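Local structure of putative pilus assembly-related protein (Burkholderia pseudomallei, 4DAD) at residues Ile21-Ala26 with Phe68-Ile73; Ala34-Leu39 with Trp124-Arg129; Gly64-Asp69 with Arg91-Leu96; Ala84-Leu89 with Met114-Arg119. The protein is probably a pilus-assembly protein with a likely ATPase domain, represented here by its CheY-like receiver domain. All coordinates share one frame; numbering follows the deposited sequence. Where two conformers were deposited one is given.

Contact 1 of 4, residues Ile21-Ala26 with Phe68-Ile73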
loop_
_atom_site.group_PDB
_atom_site.type_symbol
_atom_site.label_atom_id
_atom_site.label_comp_id
_atom_site.label_asym_id
_atom_site.label_seq_id
_atom_site.Cartn_x
_atom_site.Cartn_y
_atom_site.Cartn_z
ATOM N N ILE A 21 8.731 16.711 -6.053
ATOM C CA ILE A 21 8.658 15.251 -6.018
ATOM C C ILE A 21 9.845 14.606 -6.707
ATOM O O ILE A 21 10.079 14.775 -7.909
ATOM C CB ILE A 21 7.321 14.696 -6.570
ATOM C CG1 ILE A 21 6.121 15.328 -5.810
ATOM C CG2 ILE A 21 7.320 13.181 -6.438
ATOM C CD1 ILE A 21 4.750 15.309 -6.524
ATOM N N ASN A 22 10.581 13.849 -5.897
ATOM C CA ASN A 22 11.751 13.094 -6.270
ATOM C C ASN A 22 11.353 11.671 -6.568
ATOM O O ASN A 22 10.873 10.965 -5.685
ATOM C CB ASN A 22 12.792 13.167 -5.153
ATOM C CG ASN A 22 13.375 14.543 -4.987
ATOM O OD1 ASN A 22 13.369 15.378 -5.899
ATOM N ND2 ASN A 22 13.912 14.803 -3.819
ATOM N N ILE A 23 11.561 11.259 -7.816
ATOM C CA ILE A 23 11.260 9.916 -8.318
ATOM C C ILE A 23 12.542 9.152 -8.662
ATOM O O ILE A 23 13.368 9.631 -9.429
ATOM C CB ILE A 23 10.315 9.966 -9.568
ATOM C CG1 ILE A 23 9.082 10.891 -9.312
ATOM C CG2 ILE A 23 9.913 8.521 -10.009
ATOM C CD1 ILE A 23 7.869 10.662 -10.157
ATOM N N LEU A 24 12.686 7.951 -8.114
ATOM C CA LEU A 24 13.768 7.027 -8.460
ATOM C C LEU A 24 13.180 5.971 -9.394
ATOM O O LEU A 24 12.181 5.331 -9.039
ATOM C CB LEU A 24 14.388 6.401 -7.219
ATOM C CG LEU A 24 15.531 5.382 -7.448
ATOM C CD1 LEU A 24 16.776 6.044 -8.106
ATOM C CD2 LEU A 24 15.895 4.707 -6.144
ATOM N N VAL A 25 13.736 5.858 -10.612
ATOM C CA VAL A 25 13.298 4.892 -11.647
ATOM C C VAL A 25 14.340 3.766 -11.692
ATOM O O VAL A 25 15.519 4.042 -11.877
ATOM C CB VAL A 25 13.025 5.536 -13.050
ATOM C CG1 VAL A 25 12.684 4.461 -14.072
ATOM C CG2 VAL A 25 11.873 6.530 -12.978
ATOM N N ALA A 26 13.917 2.511 -11.467
ATOM C CA ALA A 26 14.840 1.378 -11.381
ATOM C C ALA A 26 14.543 0.321 -12.403
ATOM O O ALA A 26 13.430 -0.202 -12.413
ATOM C CB ALA A 26 14.776 0.768 -9.978
ATOM N N PHE A 68 14.107 10.274 -1.725
ATOM C CA PHE A 68 13.077 10.027 -2.732
ATOM C C PHE A 68 11.709 9.880 -2.145
ATOM O O PHE A 68 11.542 9.441 -1.011
ATOM C CB PHE A 68 13.399 8.781 -3.583
ATOM C CG PHE A 68 14.705 8.917 -4.317
ATOM C CD1 PHE A 68 14.795 9.695 -5.461
ATOM C CD2 PHE A 68 15.867 8.358 -3.805
ATOM C CE1 PHE A 68 16.014 9.877 -6.102
ATOM C CE2 PHE A 68 17.091 8.545 -4.450
ATOM C CZ PHE A 68 17.151 9.297 -5.595
ATOM N N ASP A 69 10.720 10.279 -2.932
ATOM C CA ASP A 69 9.314 10.189 -2.572
ATOM C C ASP A 69 8.735 8.967 -3.259
ATOM O O ASP A 69 7.937 8.260 -2.661
ATOM C CB ASP A 69 8.568 11.464 -2.994
ATOM C CG ASP A 69 9.113 12.728 -2.380
ATOM O OD1 ASP A 69 8.950 12.910 -1.149
ATOM O OD2 ASP A 69 9.681 13.557 -3.135
ATOM N N ILE A 70 9.157 8.707 -4.510
ATOM C CA ILE A 70 8.631 7.600 -5.318
ATOM C C ILE A 70 9.763 6.733 -5.887
ATOM O O ILE A 70 10.808 7.226 -6.301
ATOM C CB ILE A 70 7.682 8.120 -6.427
ATOM C CG1 ILE A 70 6.461 8.822 -5.816
ATOM C CG2 ILE A 70 7.238 7.009 -7.412
ATOM C CD1 ILE A 70 5.721 9.846 -6.820
ATOM N N LEU A 71 9.524 5.421 -5.869
ATOM C CA LEU A 71 10.377 4.401 -6.423
ATOM C C LEU A 71 9.559 3.619 -7.422
ATOM O O LEU A 71 8.632 2.909 -7.052
ATOM C CB LEU A 71 10.977 3.504 -5.319
ATOM C CG LEU A 71 11.671 2.207 -5.738
ATOM C CD1 LEU A 71 12.747 2.441 -6.777
ATOM C CD2 LEU A 71 12.249 1.510 -4.525
HETATM N N MSE A 72 9.900 3.771 -8.700
HETATM C CA MSE A 72 9.238 3.037 -9.765
HETATM C C MSE A 72 10.132 1.874 -10.197
HETATM O O MSE A 72 11.227 2.105 -10.712
HETATM C CB MSE A 72 8.937 3.968 -10.905
HETATM C CG MSE A 72 7.784 3.511 -11.744
HETATM SE SE MSE A 72 7.356 4.897 -13.018
HETATM C CE MSE A 72 7.199 6.402 -11.758
ATOM N N ILE A 73 9.712 0.632 -9.890
ATOM C CA ILE A 73 10.493 -0.566 -10.170
ATOM C C ILE A 73 9.974 -1.276 -11.418
ATOM O O ILE A 73 8.791 -1.598 -11.494
ATOM C CB ILE A 73 10.520 -1.525 -8.940
ATOM C CG1 ILE A 73 11.346 -0.966 -7.780
ATOM C CG2 ILE A 73 11.043 -2.929 -9.287
ATOM C CD1 ILE A 73 10.847 -1.521 -6.366
#
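Strands 22-26 and 70-73 run parallel, their axes 4.6 Å apart at closest and inclined by 18°, and the backbone bonds Leu24 N to Ile70 O, Met72 N to Leu24 O and Ala26 N to Met72 O stitch them together. At the start of the pair, Asn22 O is gripped twice, by Asp69 N at 2.8 Å and by Ile70 N at 3.1 Å. The Asp69 carboxylate turns back to meet the other strand: its OD2 takes Asn22 N at 2.9 Å through the anti lone pair, with a nearly straight N-H...O angle of 175°. OD2 also forms a salt bridge with Arg145.

On the face that carries Leu24 and Leu71, Leu24 CB sits over one face of the Phe68 ring, 3.9 Å from its centroid, a CH-pi contact. The leucines lie side by side, Leu24 CD2 3.9 Å from Leu71 CD1, with Ala26 beyond. On the opposite face, Ile23 and Ile70 point the same way and touch through their CG2 methyls, while the bend at chi3 (-52°) in selenomethionine Met72 brings CE to 3.9 Å from Ile23 CG2. Helices 30-43 and 128-140 close over that face.

These are two adjacent inner strands of the receiver domain's parallel sheet. Apolar side chains fill both faces, and the Asp69 carboxylate, held by a main-chain N-H and an arginine, probably remains ionised despite burial.

Contact 2 of 4, residues Ala34-Leu39 with Trp124-Arg129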
loop_
_atom_site.group_PDB
_atom_site.type_symbol
_atom_site.label_atom_id
_atom_site.label_comp_id
_atom_site.label_asym_id
_atom_site.label_seq_id
_atom_site.Cartn_x
_atom_site.Cartn_y
_atom_site.Cartn_z
ATOM N N ALA A 34 15.897 4.175 -19.655
ATOM C CA ALA A 34 15.877 5.439 -20.403
ATOM C C ALA A 34 14.468 5.808 -20.846
ATOM O O ALA A 34 14.122 6.989 -20.806
ATOM C CB ALA A 34 16.798 5.354 -21.621
ATOM N N HIS A 35 13.672 4.798 -21.273
ATOM C CA HIS A 35 12.294 4.939 -21.753
ATOM C C HIS A 35 11.361 5.270 -20.582
ATOM O O HIS A 35 10.579 6.212 -20.690
ATOM C CB HIS A 35 11.851 3.669 -22.489
ATOM C CG HIS A 35 10.488 3.759 -23.102
ATOM N ND1 HIS A 35 10.265 4.463 -24.273
ATOM C CD2 HIS A 35 9.319 3.217 -22.689
ATOM C CE1 HIS A 35 8.975 4.328 -24.528
ATOM N NE2 HIS A 35 8.368 3.579 -23.603
ATOM N N LEU A 36 11.484 4.550 -19.452
ATOM C CA LEU A 36 10.696 4.846 -18.259
ATOM C C LEU A 36 10.930 6.271 -17.768
ATOM O O LEU A 36 9.968 6.964 -17.491
ATOM C CB LEU A 36 11.000 3.868 -17.125
ATOM C CG LEU A 36 10.300 2.515 -17.118
ATOM C CD1 LEU A 36 10.761 1.694 -15.901
ATOM C CD2 LEU A 36 8.779 2.675 -17.022
ATOM N N ALA A 37 12.182 6.699 -17.669
ATOM C CA ALA A 37 12.592 8.033 -17.210
ATOM C C ALA A 37 12.107 9.133 -18.155
ATOM O O ALA A 37 11.677 10.209 -17.698
ATOM C CB ALA A 37 14.098 8.087 -17.084
ATOM N N ARG A 38 12.125 8.837 -19.475
ATOM C CA ARG A 38 11.646 9.748 -20.523
ATOM C C ARG A 38 10.127 9.959 -20.386
ATOM O O ARG A 38 9.630 11.072 -20.609
ATOM C CB ARG A 38 11.998 9.186 -21.907
ATOM C CG ARG A 38 11.851 10.171 -23.060
ATOM C CD ARG A 38 11.272 9.496 -24.292
ATOM N NE ARG A 38 9.814 9.653 -24.379
ATOM C CZ ARG A 38 9.007 8.853 -25.074
ATOM N NH1 ARG A 38 9.500 7.810 -25.732
ATOM N NH2 ARG A 38 7.701 9.081 -25.103
ATOM N N LEU A 39 9.404 8.876 -20.036
ATOM C CA LEU A 39 7.951 8.871 -19.885
ATOM C C LEU A 39 7.527 9.635 -18.649
ATOM O O LEU A 39 6.533 10.354 -18.715
ATOM C CB LEU A 39 7.380 7.441 -19.869
ATOM C CG LEU A 39 7.288 6.751 -21.241
ATOM C CD1 LEU A 39 6.776 5.355 -21.103
ATOM C CD2 LEU A 39 6.414 7.523 -22.208
ATOM N N TRP A 124 2.886 -2.486 -18.585
ATOM C CA TRP A 124 3.851 -2.267 -19.646
ATOM C C TRP A 124 3.254 -2.910 -20.921
ATOM O O TRP A 124 2.747 -4.037 -20.833
ATOM C CB TRP A 124 5.232 -2.845 -19.284
ATOM C CG TRP A 124 6.260 -2.616 -20.352
ATOM C CD1 TRP A 124 6.449 -3.356 -21.489
ATOM C CD2 TRP A 124 7.161 -1.508 -20.438
ATOM N NE1 TRP A 124 7.431 -2.788 -22.268
ATOM C CE2 TRP A 124 7.897 -1.658 -21.641
ATOM C CE3 TRP A 124 7.444 -0.415 -19.602
ATOM C CZ2 TRP A 124 8.899 -0.756 -22.020
ATOM C CZ3 TRP A 124 8.439 0.477 -19.981
ATOM C CH2 TRP A 124 9.166 0.292 -21.168
ATOM N N PRO A 125 3.255 -2.229 -22.100
ATOM C CA PRO A 125 3.824 -0.889 -22.379
ATOM C C PRO A 125 3.103 0.203 -21.588
ATOM O O PRO A 125 1.872 0.183 -21.481
ATOM C CB PRO A 125 3.658 -0.743 -23.905
ATOM C CG PRO A 125 2.542 -1.691 -24.277
ATOM C CD PRO A 125 2.686 -2.845 -23.322
ATOM N N LEU A 126 3.879 1.118 -20.982
ATOM C CA LEU A 126 3.339 2.202 -20.152
ATOM C C LEU A 126 2.564 3.227 -20.996
ATOM O O LEU A 126 2.993 3.562 -22.101
ATOM C CB LEU A 126 4.470 2.882 -19.361
ATOM C CG LEU A 126 4.100 3.632 -18.088
ATOM C CD1 LEU A 126 3.116 2.854 -17.234
ATOM C CD2 LEU A 126 5.332 3.935 -17.269
ATOM N N GLU A 127 1.409 3.692 -20.483
ATOM C CA GLU A 127 0.535 4.651 -21.159
ATOM C C GLU A 127 0.543 6.044 -20.446
ATOM O O GLU A 127 0.285 6.104 -19.243
ATOM C CB GLU A 127 -0.892 4.070 -21.245
ATOM C CG GLU A 127 -1.943 4.945 -21.927
ATOM C CD GLU A 127 -1.616 5.523 -23.295
ATOM O OE1 GLU A 127 -0.994 4.819 -24.125
ATOM O OE2 GLU A 127 -1.978 6.699 -23.530
ATOM N N PRO A 128 0.797 7.162 -21.191
ATOM C CA PRO A 128 0.825 8.508 -20.580
ATOM C C PRO A 128 -0.283 8.835 -19.571
ATOM O O PRO A 128 0.053 9.294 -18.471
ATOM C CB PRO A 128 0.705 9.420 -21.795
ATOM C CG PRO A 128 1.472 8.707 -22.819
ATOM C CD PRO A 128 1.157 7.249 -22.622
ATOM N N ARG A 129 -1.570 8.614 -19.935
ATOM C CA ARG A 129 -2.738 8.859 -19.080
ATOM C C ARG A 129 -2.662 7.998 -17.807
ATOM O O ARG A 129 -2.818 8.530 -16.705
ATOM C CB ARG A 129 -4.050 8.605 -19.858
ATOM C CG ARG A 129 -5.345 8.571 -19.031
ATOM C CD ARG A 129 -5.780 9.933 -18.490
ATOM N NE ARG A 129 -6.739 9.803 -17.384
ATOM C CZ ARG A 129 -7.443 10.807 -16.859
ATOM N NH1 ARG A 129 -7.313 12.041 -17.334
ATOM N NH2 ARG A 129 -8.287 10.582 -15.858
#
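Trp124 opens the second segment by pushing the far end of its indole against helix 30-43. With CG anti to the backbone N (chi1 -179°), the six-membered ring reaches His35 and Leu36. Its CH2 comes within 3.3 Å of His35 CD2; the two rings meet obliquely, their planes inclined at 71° and their centroids 5.5 Å apart. Leu36 CD2 meets the same indole at its edge, close to the ring plane, 3.7 Å from Trp124 CZ3.

Pro125 follows through a cis peptide bond, at the place after the last strand where receiver domains commonly have a cis proline, and the chain then brings Leu126 back toward the helix. Leu126 CD2 touches Leu36 CD2 at 3.7 Å, the side chains set roughly perpendicular, so this one Leu36 methyl meets both tryptophan and leucine. One helical turn on from Leu36, Leu39 CD1 lies 3.8 Å from Leu126 CB, the two side chains running alongside each other in opposite senses. Glu127 occupies the N-cap position of the helix that begins at Pro128.

The contact is made by carbon surfaces. Residues 124-127 form the loop from strand 118-123, at one margin of the parallel sheet, to helix 128-140, the last of the receiver domain. They lie against helix 30-43, whose Ala37 packs on strand 47-51 at the sheet's other margin, while Arg32 of that helix makes a cation-pi contact with Trp124.

Contact 3 of 4, residues Gly64-Asp69 with Arg91-Leu96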
loop_
_atom_site.group_PDB
_atom_site.type_symbol
_atom_site.label_atom_id
_atom_site.label_comp_id
_atom_site.label_asym_id
_atom_site.label_seq_id
_atom_site.Cartn_x
_atom_site.Cartn_y
_atom_site.Cartn_z
ATOM N N GLY A 64 20.579 7.485 1.156
ATOM C CA GLY A 64 20.305 7.874 -0.221
ATOM C C GLY A 64 18.841 7.781 -0.574
ATOM O O GLY A 64 18.307 8.697 -1.199
ATOM N N LEU A 65 18.169 6.696 -0.125
ATOM C CA LEU A 65 16.753 6.433 -0.387
ATOM C C LEU A 65 15.835 7.441 0.254
ATOM O O LEU A 65 14.760 7.700 -0.289
ATOM C CB LEU A 65 16.341 5.050 0.089
ATOM C CG LEU A 65 16.503 3.887 -0.861
ATOM C CD1 LEU A 65 15.992 2.645 -0.202
ATOM C CD2 LEU A 65 15.761 4.108 -2.154
ATOM N N ASP A 66 16.228 7.977 1.427
ATOM C CA ASP A 66 15.491 8.981 2.202
ATOM C C ASP A 66 15.142 10.220 1.348
ATOM O O ASP A 66 14.105 10.834 1.578
ATOM C CB ASP A 66 16.296 9.404 3.452
ATOM C CG ASP A 66 16.305 8.384 4.587
ATOM O OD1 ASP A 66 15.584 7.368 4.478
ATOM O OD2 ASP A 66 17.039 8.604 5.586
ATOM N N ALA A 67 15.987 10.549 0.356
ATOM C CA ALA A 67 15.819 11.674 -0.549
ATOM C C ALA A 67 14.682 11.466 -1.610
ATOM O O ALA A 67 14.339 12.411 -2.315
ATOM C CB ALA A 67 17.138 11.937 -1.260
ATOM N N PHE A 68 14.107 10.274 -1.725
ATOM C CA PHE A 68 13.077 10.027 -2.732
ATOM C C PHE A 68 11.709 9.880 -2.145
ATOM O O PHE A 68 11.542 9.441 -1.011
ATOM C CB PHE A 68 13.399 8.781 -3.583
ATOM C CG PHE A 68 14.705 8.917 -4.317
ATOM C CD1 PHE A 68 14.795 9.695 -5.461
ATOM C CD2 PHE A 68 15.867 8.358 -3.805
ATOM C CE1 PHE A 68 16.014 9.877 -6.102
ATOM C CE2 PHE A 68 17.091 8.545 -4.450
ATOM C CZ PHE A 68 17.151 9.297 -5.595
ATOM N N ASP A 69 10.720 10.279 -2.932
ATOM C CA ASP A 69 9.314 10.189 -2.572
ATOM C C ASP A 69 8.735 8.967 -3.259
ATOM O O ASP A 69 7.937 8.260 -2.661
ATOM C CB ASP A 69 8.568 11.464 -2.994
ATOM C CG ASP A 69 9.113 12.728 -2.380
ATOM O OD1 ASP A 69 8.950 12.910 -1.149
ATOM O OD2 ASP A 69 9.681 13.557 -3.135
ATOM N N ARG A 91 9.300 -1.335 4.308
ATOM C CA ARG A 91 9.285 -1.420 5.769
ATOM C C ARG A 91 10.212 -0.359 6.372
ATOM O O ARG A 91 9.798 0.358 7.272
ATOM C CB ARG A 91 9.685 -2.836 6.220
ATOM C CG ARG A 91 9.912 -3.049 7.717
ATOM C CD ARG A 91 9.763 -4.511 8.151
ATOM N NE ARG A 91 10.541 -5.467 7.350
ATOM C CZ ARG A 91 10.029 -6.253 6.405
ATOM N NH1 ARG A 91 8.735 -6.191 6.110
ATOM N NH2 ARG A 91 10.809 -7.089 5.735
ATOM N N LEU A 92 11.454 -0.251 5.875
ATOM C CA LEU A 92 12.396 0.709 6.440
ATOM C C LEU A 92 12.215 2.107 5.895
ATOM O O LEU A 92 12.780 3.041 6.464
ATOM C CB LEU A 92 13.844 0.252 6.240
ATOM C CG LEU A 92 14.192 -1.188 6.682
ATOM C CD1 LEU A 92 15.657 -1.470 6.480
ATOM C CD2 LEU A 92 13.775 -1.472 8.113
ATOM N N HIS A 93 11.434 2.269 4.811
ATOM C CA HIS A 93 11.167 3.565 4.181
ATOM C C HIS A 93 9.654 3.766 4.026
ATOM O O HIS A 93 9.128 3.631 2.927
ATOM C CB HIS A 93 11.905 3.675 2.836
ATOM C CG HIS A 93 13.382 3.761 3.013
ATOM N ND1 HIS A 93 14.155 2.620 3.208
ATOM C CD2 HIS A 93 14.173 4.852 3.111
ATOM C CE1 HIS A 93 15.390 3.053 3.392
ATOM N NE2 HIS A 93 15.455 4.387 3.330
ATOM N N PRO A 94 8.926 4.071 5.123
ATOM C CA PRO A 94 7.469 4.228 5.011
ATOM C C PRO A 94 7.043 5.454 4.180
ATOM O O PRO A 94 5.970 5.434 3.574
ATOM C CB PRO A 94 7.020 4.343 6.470
ATOM C CG PRO A 94 8.182 3.836 7.291
ATOM C CD PRO A 94 9.370 4.229 6.527
ATOM N N GLY A 95 7.901 6.471 4.118
ATOM C CA GLY A 95 7.663 7.680 3.324
ATOM C C GLY A 95 7.805 7.473 1.822
ATOM O O GLY A 95 7.270 8.261 1.018
ATOM N N LEU A 96 8.506 6.381 1.430
ATOM C CA LEU A 96 8.717 6.003 0.031
ATOM C C LEU A 96 7.537 5.157 -0.515
ATOM O O LEU A 96 7.155 4.149 0.081
ATOM C CB LEU A 96 10.044 5.234 -0.108
ATOM C CG LEU A 96 10.530 4.909 -1.504
ATOM C CD1 LEU A 96 10.918 6.147 -2.246
ATOM C CD2 LEU A 96 11.722 4.009 -1.430
HETATM O O HOH W 1 7.160 11.172 0.620
#
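His93 CG stands anti to its own carbonyl carbon (chi1 -69°), which swings the imidazole out toward Leu65, and Leu96, with chi1 -172°, sends its two methyls back to the same residue and to Phe68. Leu65 lies across the imidazole of His93 at about a right angle. Leu65 CD1 is over one ring face, 3.9 Å from the His93 centroid, a CH-pi contact, and Leu65 CB is on that face too, 3.4 Å from His93 NE2. Asp66 comes to the ring from its edge: OD1 lies near the imidazole plane, 3.2 Å from His93 CD2, with the carboxylate turned 54° from the ring. The nitrogens of His93 have partners of their own, NE2 bonding to Thr62 O and ND1 weakly to Leu89 O, and these help to set the rotation of the ring.

Two type I turns meet here, Leu65-Phe68 and His93-Leu96, the second after helix 80-92. They lead toward strands 70-74 and 97-102 in the parallel sheet of this alpha/beta receiver fold, so the contact joins two helix-to-strand connections where those strands begin.

Leu96, closing the second turn, spreads its methyls over the first. Its CD2 is 4.1 Å from Leu65 CD2, and its CD1 is 3.9 Å from Phe68 CB and 3.6 Å from Phe68 O. Where the two segments converge, just before the strands, Leu96 CA makes a CA-H...O contact of 3.6 Å with Asp69 O. A water lies between Asp69 OD1 and Gly95 O, 2.9 Å from the latter, while OD2 of the same carboxylate is paired with Arg145.

Contact 4 of 4, residues Ala84-Leu89 with Met114-Arg119. With SO4 (sulfate ion), chain D.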
loop_
_atom_site.group_PDB
_atom_site.type_symbol
_atom_site.label_atom_id
_atom_site.label_comp_id
_atom_site.label_asym_id
_atom_site.label_seq_id
_atom_site.Cartn_x
_atom_site.Cartn_y
_atom_site.Cartn_z
ATOM N N ALA A 84 10.818 -9.866 -1.262
ATOM C CA ALA A 84 11.299 -9.746 0.110
ATOM C C ALA A 84 12.114 -8.439 0.283
ATOM O O ALA A 84 11.976 -7.746 1.293
ATOM C CB ALA A 84 12.148 -10.957 0.456
ATOM N N ALA A 85 12.934 -8.101 -0.734
ATOM C CA ALA A 85 13.769 -6.911 -0.768
ATOM C C ALA A 85 12.916 -5.672 -0.822
ATOM O O ALA A 85 13.228 -4.712 -0.118
ATOM C CB ALA A 85 14.700 -6.966 -1.967
ATOM N N ILE A 86 11.816 -5.699 -1.625
ATOM C CA ILE A 86 10.829 -4.611 -1.745
ATOM C C ILE A 86 10.095 -4.476 -0.412
ATOM O O ILE A 86 9.813 -3.343 0.009
ATOM C CB ILE A 86 9.858 -4.847 -2.928
ATOM C CG1 ILE A 86 10.616 -4.764 -4.278
ATOM C CG2 ILE A 86 8.682 -3.862 -2.894
ATOM C CD1 ILE A 86 9.977 -5.491 -5.458
ATOM N N GLU A 87 9.792 -5.633 0.260
ATOM C CA GLU A 87 9.150 -5.659 1.582
ATOM C C GLU A 87 10.068 -4.944 2.578
ATOM O O GLU A 87 9.619 -4.060 3.291
ATOM C CB GLU A 87 8.868 -7.112 2.021
ATOM C CG GLU A 87 7.460 -7.394 2.530
ATOM C CD GLU A 87 7.036 -8.858 2.561
ATOM O OE1 GLU A 87 7.497 -9.643 1.696
ATOM O OE2 GLU A 87 6.198 -9.208 3.428
ATOM N N LYS A 88 11.372 -5.305 2.583
ATOM C CA LYS A 88 12.369 -4.703 3.480
ATOM C C LYS A 88 12.472 -3.219 3.177
ATOM O O LYS A 88 12.530 -2.394 4.098
ATOM C CB LYS A 88 13.739 -5.405 3.351
ATOM C CG LYS A 88 14.792 -4.893 4.350
ATOM C CD LYS A 88 16.070 -5.748 4.360
ATOM C CE LYS A 88 17.121 -5.226 5.322
ATOM N NZ LYS A 88 18.302 -6.135 5.421
ATOM N N LEU A 89 12.441 -2.889 1.870
ATOM C CA LEU A 89 12.537 -1.532 1.361
ATOM C C LEU A 89 11.359 -0.659 1.835
ATOM O O LEU A 89 11.624 0.408 2.382
ATOM C CB LEU A 89 12.638 -1.546 -0.168
ATOM C CG LEU A 89 13.614 -0.570 -0.766
ATOM C CD1 LEU A 89 14.012 -1.011 -2.154
ATOM C CD2 LEU A 89 13.013 0.799 -0.822
HETATM N N MSE A 114 1.288 -6.096 -3.399
HETATM C CA MSE A 114 0.570 -5.481 -2.289
HETATM C C MSE A 114 1.151 -5.911 -0.927
HETATM O O MSE A 114 1.391 -5.076 -0.043
HETATM C CB MSE A 114 -0.870 -5.938 -2.392
HETATM C CG MSE A 114 -1.827 -5.079 -1.651
HETATM SE SE MSE A 114 -3.593 -5.595 -2.200
HETATM C CE MSE A 114 -4.441 -3.980 -2.004
ATOM N N ARG A 115 1.390 -7.224 -0.775
ATOM C CA ARG A 115 1.940 -7.805 0.447
ATOM C C ARG A 115 3.450 -7.514 0.587
ATOM O O ARG A 115 4.018 -7.696 1.666
ATOM C CB ARG A 115 1.639 -9.300 0.511
ATOM C CG ARG A 115 0.161 -9.519 0.587
ATOM C CD ARG A 115 -0.188 -10.969 0.577
ATOM N NE ARG A 115 -1.600 -11.121 0.902
ATOM C CZ ARG A 115 -2.254 -12.270 0.852
ATOM N NH1 ARG A 115 -1.626 -13.379 0.497
ATOM N NH2 ARG A 115 -3.541 -12.320 1.170
ATOM N N ALA A 116 4.073 -7.007 -0.467
ATOM C CA ALA A 116 5.479 -6.587 -0.428
ATOM C C ALA A 116 5.549 -5.067 -0.239
ATOM O O ALA A 116 6.620 -4.509 -0.276
ATOM C CB ALA A 116 6.214 -7.018 -1.697
ATOM N N GLY A 117 4.409 -4.419 -0.047
ATOM C CA GLY A 117 4.321 -2.979 0.175
ATOM C C GLY A 117 4.144 -2.097 -1.051
ATOM O O GLY A 117 4.290 -0.876 -0.952
ATOM N N VAL A 118 3.812 -2.679 -2.208
ATOM C CA VAL A 118 3.641 -1.874 -3.429
ATOM C C VAL A 118 2.274 -1.162 -3.359
ATOM O O VAL A 118 1.337 -1.728 -2.816
ATOM C CB VAL A 118 3.865 -2.739 -4.709
ATOM C CG1 VAL A 118 3.446 -2.000 -5.961
ATOM C CG2 VAL A 118 5.337 -3.150 -4.815
ATOM N N ARG A 119 2.198 0.103 -3.815
ATOM C CA ARG A 119 0.985 0.959 -3.766
ATOM C C ARG A 119 0.263 1.041 -5.086
ATOM O O ARG A 119 -0.902 1.435 -5.126
ATOM C CB ARG A 119 1.338 2.384 -3.307
ATOM C CG ARG A 119 2.332 2.359 -2.158
ATOM C CD ARG A 119 1.787 2.907 -0.872
ATOM N NE ARG A 119 0.542 2.282 -0.427
ATOM C CZ ARG A 119 -0.241 2.820 0.506
ATOM N NH1 ARG A 119 0.089 3.972 1.078
ATOM N NH2 ARG A 119 -1.359 2.211 0.871
HETATM S S SO4 D . -3.185 -16.001 1.870
HETATM O O1 SO4 D . -3.875 -14.852 2.465
HETATM O O2 SO4 D . -1.737 -15.780 1.879
HETATM O O3 SO4 D . -3.457 -17.196 2.662
HETATM O O4 SO4 D . -3.650 -16.189 0.490
#
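Ile86 turns its CG2 branch, anti to the backbone N (chi1 -67° for CG1), onto the turn at Ala116. This methyl lies 3.4 Å from Ala116 O. It also comes within 3.9 Å of Val118 CG2, the isoleucine and valine side chains being set obliquely to each other. Glu87, one residue on, reaches along the Arg115-Ala116 backbone: its CG is 3.7 Å from Ala116 CA, and its CA makes a CA-H...O contact of 3.3 Å with Ala116 O.

The turn is the end of helix 107-114, closed by a Schellman motif in which Gly117 takes a positive phi of 91°, an angle suited to glycine. The chain then enters strand 118-123, so helix 80-92 packs here against an alpha-to-beta connection of the receiver domain. Ser90 OG bonds to Ile86 O and, weakly, to Ala116 O.

Arg115 runs extended from CG to NE and away from helix 80-92. Its NE forms a salt bridge with Asp120 of the second subunit, while NH1 and NH2 make weak bonds to a sulfate, probably from the crystallisation liquor, with NH1 2.8 Å from sulfate O2. NH2 also bonds Val121 O of the second subunit.

Overall arrangement
The centre of contact 1 lies about 5 Å from the centre of the chain, and the other three contacts all touch it. Contact 3 shares Phe68 and Asp69 with it, Asn22 ND2 probably bonding to Ala67 O. Contact 2 meets it on the opposite side, Val25 CG1 lying 3.5 Å from Leu36 CB. Contacts 3 and 4 both use helix 80-92 and join through Leu89, which also packs on Leu71 of contact 1. Contacts 2 and 4 remain apart, their nearest atoms about 12 Å from each other. The predicted phosphorylation site, Asp74, unmodified here, directly follows Ile73 of contact 1; the sulfate lies at contact 4, beside the second subunit.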